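Local coordinates for Nup188 (Myceliophthora thermophila, PDB 4KF8), which is a scaffold nucleoporin of the nuclear pore complex that shares structural and functional properties with nuclear transport receptors, at residues A[142-147]-A[188-193]; A[150-155]-A[204-209]. All blocks are in the same frame, centred on the assembly; numbering follows the deposited sequence.

Contact 1: A[142-147]-A[188-193]; sequences SWSDRL and ANLAGF
Asp145 and Phe193 meet because their first torsions send them toward one another: CG of Asp145 stands anti to the backbone N (chi1 -162°), while CG of Phe193 lies beside its own N and anti to the carbonyl carbon (chi1 -63°). The carboxylate settles over one face of the ring, displaced toward the rim, with the two planes 25° apart; CG of Asp145 is 3.4 Å from CZ of Phe193. An aromatic side chain suits this place because it is large enough to reach from the short helix 190-193 both to Asp145, just beyond helix 134-143, and to Cys211 on helix 206-226. Were the ring cut back to an alanine, the Asp145 side chain would probably lose the surface it lies on and a gap would open next to Cys211. Deeper in, the small Ser144 leaves its OG beside CG and CD1 of Leu190, 3.2 Å from that CG; the hydroxyl is hydrogen-bonded to Phe141 O, so its polarity is answered at the helix end. The methyl of Ala188 fits against the backbone at Ser142, CB to CA 4.1 Å. Near the surface, NH1 of Arg146 lies by ND2 of Asn189, the guanidinium and amide planes nearly perpendicular. Both are donors, so they form no bond, and the carboxylate is no obvious electrostatic match for a ring face; shape and dispersion therefore probably account for most of the cohesion.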
loop_
_atom_site.group_PDB
_atom_site.type_symbol
_atom_site.label_atom_id
_atom_site.label_comp_id
_atom_site.label_asym_id
_atom_site.label_seq_id
_atom_site.Cartn_x
_atom_site.Cartn_y
_atom_site.Cartn_z
ATOM N N SER A 142 11.379 10.059 4.675
ATOM C CA SER A 142 11.675 11.324 5.337
ATOM C C SER A 142 12.300 12.312 4.353
ATOM O O SER A 142 12.364 13.514 4.613
ATOM C CB SER A 142 12.594 11.091 6.539
ATOM O OG SER A 142 13.421 9.959 6.331
ATOM N N TRP A 143 12.751 11.791 3.216
ATOM C CA TRP A 143 13.343 12.610 2.164
ATOM C C TRP A 143 12.289 13.297 1.302
ATOM O O TRP A 143 12.375 14.497 1.040
ATOM C CB TRP A 143 14.211 11.744 1.250
ATOM C CG TRP A 143 15.606 11.525 1.722
ATOM C CD1 TRP A 143 16.215 10.328 1.954
ATOM C CD2 TRP A 143 16.581 12.533 2.003
ATOM N NE1 TRP A 143 17.507 10.527 2.369
ATOM C CE2 TRP A 143 17.757 11.873 2.408
ATOM C CE3 TRP A 143 16.573 13.929 1.955
ATOM C CZ2 TRP A 143 18.912 12.560 2.762
ATOM C CZ3 TRP A 143 17.718 14.609 2.307
ATOM C CH2 TRP A 143 18.872 13.925 2.708
ATOM N N SER A 144 11.303 12.507 0.884
ATOM C CA SER A 144 10.349 12.830 -0.187
ATOM C C SER A 144 10.190 14.286 -0.655
ATOM O O SER A 144 10.389 14.576 -1.837
ATOM C CB SER A 144 8.976 12.219 0.114
ATOM O OG SER A 144 8.452 12.705 1.331
ATOM N N ASP A 145 9.838 15.195 0.253
ATOM C CA ASP A 145 9.476 16.552 -0.165
ATOM C C ASP A 145 10.636 17.371 -0.736
ATOM O O ASP A 145 10.447 18.158 -1.664
ATOM C CB ASP A 145 8.771 17.323 0.952
ATOM C CG ASP A 145 8.008 18.528 0.427
ATOM O OD1 ASP A 145 6.891 18.340 -0.104
ATOM O OD2 ASP A 145 8.526 19.660 0.534
ATOM N N ARG A 146 11.829 17.189 -0.182
ATOM C CA ARG A 146 13.018 17.830 -0.723
ATOM C C ARG A 146 13.396 17.186 -2.050
ATOM O O ARG A 146 14.176 17.742 -2.825
ATOM C CB ARG A 146 14.190 17.708 0.251
ATOM C CG ARG A 146 14.074 18.574 1.487
ATOM C CD ARG A 146 15.350 18.508 2.301
ATOM N NE ARG A 146 15.585 17.176 2.849
ATOM C CZ ARG A 146 15.392 16.853 4.122
ATOM N NH1 ARG A 146 14.963 17.768 4.981
ATOM N NH2 ARG A 146 15.632 15.618 4.536
ATOM N N LEU A 147 12.840 16.006 -2.303
ATOM C CA LEU A 147 13.191 15.237 -3.488
ATOM C C LEU A 147 12.044 15.126 -4.485
ATOM O O LEU A 147 12.119 14.332 -5.425
ATOM C CB LEU A 147 13.663 13.833 -3.099
ATOM C CG LEU A 147 15.118 13.648 -2.664
ATOM C CD1 LEU A 147 15.409 14.355 -1.343
ATOM C CD2 LEU A 147 15.456 12.164 -2.572
ATOM N N ALA A 188 8.650 13.067 10.112
ATOM C CA ALA A 188 8.978 13.459 8.743
ATOM C C ALA A 188 8.379 14.813 8.385
ATOM O O ALA A 188 7.386 15.239 8.976
ATOM C CB ALA A 188 8.503 12.398 7.762
ATOM N N ASN A 189 8.990 15.488 7.417
ATOM C CA ASN A 189 8.468 16.757 6.924
ATOM C C ASN A 189 7.113 16.559 6.262
ATOM O O ASN A 189 6.292 17.474 6.213
ATOM C CB ASN A 189 9.444 17.395 5.935
ATOM C CG ASN A 189 10.768 17.762 6.577
ATOM O OD1 ASN A 189 10.809 18.219 7.718
ATOM N ND2 ASN A 189 11.857 17.562 5.846
ATOM N N LEU A 190 6.892 15.347 5.761
ATOM C CA LEU A 190 5.638 14.981 5.113
ATOM C C LEU A 190 4.447 15.111 6.050
ATOM O O LEU A 190 3.338 15.425 5.618
ATOM C CB LEU A 190 5.712 13.544 4.601
ATOM C CG LEU A 190 5.862 13.364 3.095
ATOM C CD1 LEU A 190 5.633 11.913 2.720
ATOM C CD2 LEU A 190 4.893 14.272 2.370
ATOM N N ALA A 191 4.683 14.862 7.333
ATOM C CA ALA A 191 3.619 14.863 8.328
ATOM C C ALA A 191 2.941 16.224 8.453
ATOM O O ALA A 191 1.822 16.325 8.956
ATOM C CB ALA A 191 4.159 14.409 9.669
ATOM N N GLY A 192 3.621 17.267 7.989
ATOM C CA GLY A 192 3.067 18.608 8.005
ATOM C C GLY A 192 2.213 18.893 6.784
ATOM O O GLY A 192 1.277 19.690 6.841
ATOM N N PHE A 193 2.537 18.238 5.673
ATOM C CA PHE A 193 1.778 18.413 4.438
ATOM C C PHE A 193 0.450 17.657 4.486
ATOM O O PHE A 193 -0.580 18.164 4.040
ATOM C CB PHE A 193 2.607 17.980 3.224
ATOM C CG PHE A 193 3.846 18.803 3.013
ATOM C CD1 PHE A 193 3.772 20.050 2.416
ATOM C CD2 PHE A 193 5.085 18.330 3.412
ATOM C CE1 PHE A 193 4.912 20.810 2.222
ATOM C CE2 PHE A 193 6.229 19.086 3.222
ATOM C CZ PHE A 193 6.142 20.327 2.626
#

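Contact 2: A[150-155]-A[204-209]; sequences KGDPIY and DNAGAA
Asp152 and Gly207 bring the two backbones together, their CA atoms 4.0 Å apart, where the loop leading into helix 154-167 passes the first turn of helix 206-226. The carbonyl of Gly151 faces the glycine, its O 3.4 Å from CA of Gly207. A CB on Gly207 would probably crowd Gly151 O, consistent with a glycine here. Gly151 itself has an extended phi (-179°) with psi near -50°, a combination that glycine adopts more readily than residues bearing a CB. Each segment leads into a helix here: Pro153 is the N-cap of one and the centre of an inverse gamma turn, in which Ile154 N bonds weakly to Asp152 O, and the fixed phi of proline fits such a turn. Asn205 is the N-cap of the other helix, its OD1 accepting a weak bond from Gly207 N at 3.1 Å. CG of Asp152 sits between the backbone N and the carbonyl carbon (chi1 54°), with CB against Ala206 O at 3.4 Å and 4.4 Å from the CB of Ala206, whose small methyl suits so close a backbone approach. The carboxylate of Asp152 has a long, weak ion pair with Arg210, one turn further along helix 206-226.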
loop_
_atom_site.group_PDB
_atom_site.type_symbol
_atom_site.label_atom_id
_atom_site.label_comp_id
_atom_site.label_asym_id
_atom_site.label_seq_id
_atom_site.Cartn_x
_atom_site.Cartn_y
_atom_site.Cartn_z
ATOM N N LYS A 150 8.246 18.981 -7.230
ATOM C CA LYS A 150 7.771 19.304 -8.566
ATOM C C LYS A 150 6.273 19.532 -8.454
ATOM O O LYS A 150 5.673 20.277 -9.228
ATOM C CB LYS A 150 8.058 18.157 -9.533
ATOM C CG LYS A 150 7.618 16.782 -9.037
ATOM C CD LYS A 150 7.880 15.718 -10.096
ATOM C CE LYS A 150 8.322 14.397 -9.479
ATOM N NZ LYS A 150 8.784 13.427 -10.515
ATOM N N GLY A 151 5.683 18.870 -7.465
ATOM C CA GLY A 151 4.293 19.041 -7.104
ATOM C C GLY A 151 3.994 18.137 -5.924
ATOM O O GLY A 151 3.462 18.573 -4.900
ATOM N N ASP A 152 4.377 16.870 -6.059
ATOM C CA ASP A 152 4.015 15.853 -5.082
ATOM C C ASP A 152 5.186 14.978 -4.645
ATOM O O ASP A 152 6.027 14.601 -5.457
ATOM C CB ASP A 152 2.905 14.969 -5.649
ATOM C CG ASP A 152 3.267 14.366 -6.996
ATOM O OD1 ASP A 152 4.339 14.709 -7.532
ATOM O OD2 ASP A 152 2.476 13.559 -7.524
ATOM N N PRO A 153 5.231 14.640 -3.349
ATOM C CA PRO A 153 6.246 13.732 -2.805
ATOM C C PRO A 153 6.081 12.337 -3.395
ATOM O O PRO A 153 5.581 11.444 -2.715
ATOM C CB PRO A 153 5.919 13.703 -1.310
ATOM C CG PRO A 153 5.114 14.935 -1.069
ATOM C CD PRO A 153 4.316 15.126 -2.306
ATOM N N ILE A 154 6.493 12.162 -4.647
ATOM C CA ILE A 154 6.342 10.887 -5.343
ATOM C C ILE A 154 7.095 9.753 -4.657
ATOM O O ILE A 154 6.645 8.609 -4.669
ATOM C CB ILE A 154 6.805 10.984 -6.812
ATOM C CG1 ILE A 154 8.141 11.721 -6.898
ATOM C CG2 ILE A 154 5.751 11.687 -7.660
ATOM C CD1 ILE A 154 9.222 10.964 -7.622
ATOM N N TYR A 155 8.239 10.071 -4.061
ATOM C CA TYR A 155 9.050 9.057 -3.400
ATOM C C TYR A 155 8.509 8.698 -2.022
ATOM O O TYR A 155 8.901 7.688 -1.441
ATOM C CB TYR A 155 10.511 9.497 -3.308
ATOM C CG TYR A 155 11.298 9.212 -4.562
ATOM C CD1 TYR A 155 11.533 7.907 -4.968
ATOM C CD2 TYR A 155 11.806 10.244 -5.340
ATOM C CE1 TYR A 155 12.247 7.632 -6.118
ATOM C CE2 TYR A 155 12.529 9.979 -6.493
ATOM C CZ TYR A 155 12.745 8.668 -6.876
ATOM O OH TYR A 155 13.459 8.390 -8.019
ATOM N N ASP A 204 -7.378 19.585 -6.810
ATOM C CA ASP A 204 -6.748 20.185 -7.976
ATOM C C ASP A 204 -5.254 20.309 -7.701
ATOM O O ASP A 204 -4.466 20.638 -8.587
ATOM C CB ASP A 204 -7.359 21.560 -8.257
ATOM C CG ASP A 204 -6.919 22.134 -9.589
ATOM O OD1 ASP A 204 -7.548 21.806 -10.618
ATOM O OD2 ASP A 204 -5.948 22.921 -9.606
ATOM N N ASN A 205 -4.879 20.039 -6.455
ATOM C CA ASN A 205 -3.486 20.059 -6.040
ATOM C C ASN A 205 -2.885 18.665 -6.153
ATOM O O ASN A 205 -3.509 17.680 -5.763
ATOM C CB ASN A 205 -3.376 20.562 -4.602
ATOM C CG ASN A 205 -2.037 21.206 -4.308
ATOM O OD1 ASN A 205 -1.075 20.530 -3.939
ATOM N ND2 ASN A 205 -1.969 22.523 -4.468
ATOM N N ALA A 206 -1.677 18.579 -6.693
ATOM C CA ALA A 206 -1.019 17.290 -6.867
ATOM C C ALA A 206 -0.437 16.784 -5.552
ATOM O O ALA A 206 -0.442 15.584 -5.281
ATOM C CB ALA A 206 0.065 17.386 -7.930
ATOM N N GLY A 207 0.062 17.708 -4.737
ATOM C CA GLY A 207 0.656 17.356 -3.462
ATOM C C GLY A 207 -0.346 16.756 -2.497
ATOM O O GLY A 207 -0.126 15.675 -1.955
ATOM N N ALA A 208 -1.453 17.461 -2.289
ATOM C CA ALA A 208 -2.497 17.014 -1.373
ATOM C C ALA A 208 -3.105 15.687 -1.812
ATOM O O ALA A 208 -3.487 14.866 -0.981
ATOM C CB ALA A 208 -3.575 18.073 -1.252
ATOM N N ALA A 209 -3.192 15.483 -3.121
ATOM C CA ALA A 209 -3.726 14.243 -3.674
ATOM C C ALA A 209 -2.810 13.065 -3.362
ATOM O O ALA A 209 -3.276 11.953 -3.110
ATOM C CB ALA A 209 -3.925 14.373 -5.174
#

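The centres of contacts 1 and 2 lie 11 Å apart, on the same side of the centre of this all-helical chain. Their segments alternate in sequence, 142-147, 150-155, 188-193 and 204-209, so each contact joins the 142-155 region to the 188-209 region. Helix 134-143 is followed by helix 154-167, and helix 190-193 by helix 206-226. Pro153 bridges the two contacts: its CG packs 3.5 Å from CD2 of Leu190, and its CB meets CB of Ser144. Contact 1 joins the end of helix 134-143 to helix 190-193, and contact 2 the approach to helix 154-167 to the start of helix 206-226, consistent with a helical-repeat scaffold, within the NUP188 C-terminal domain.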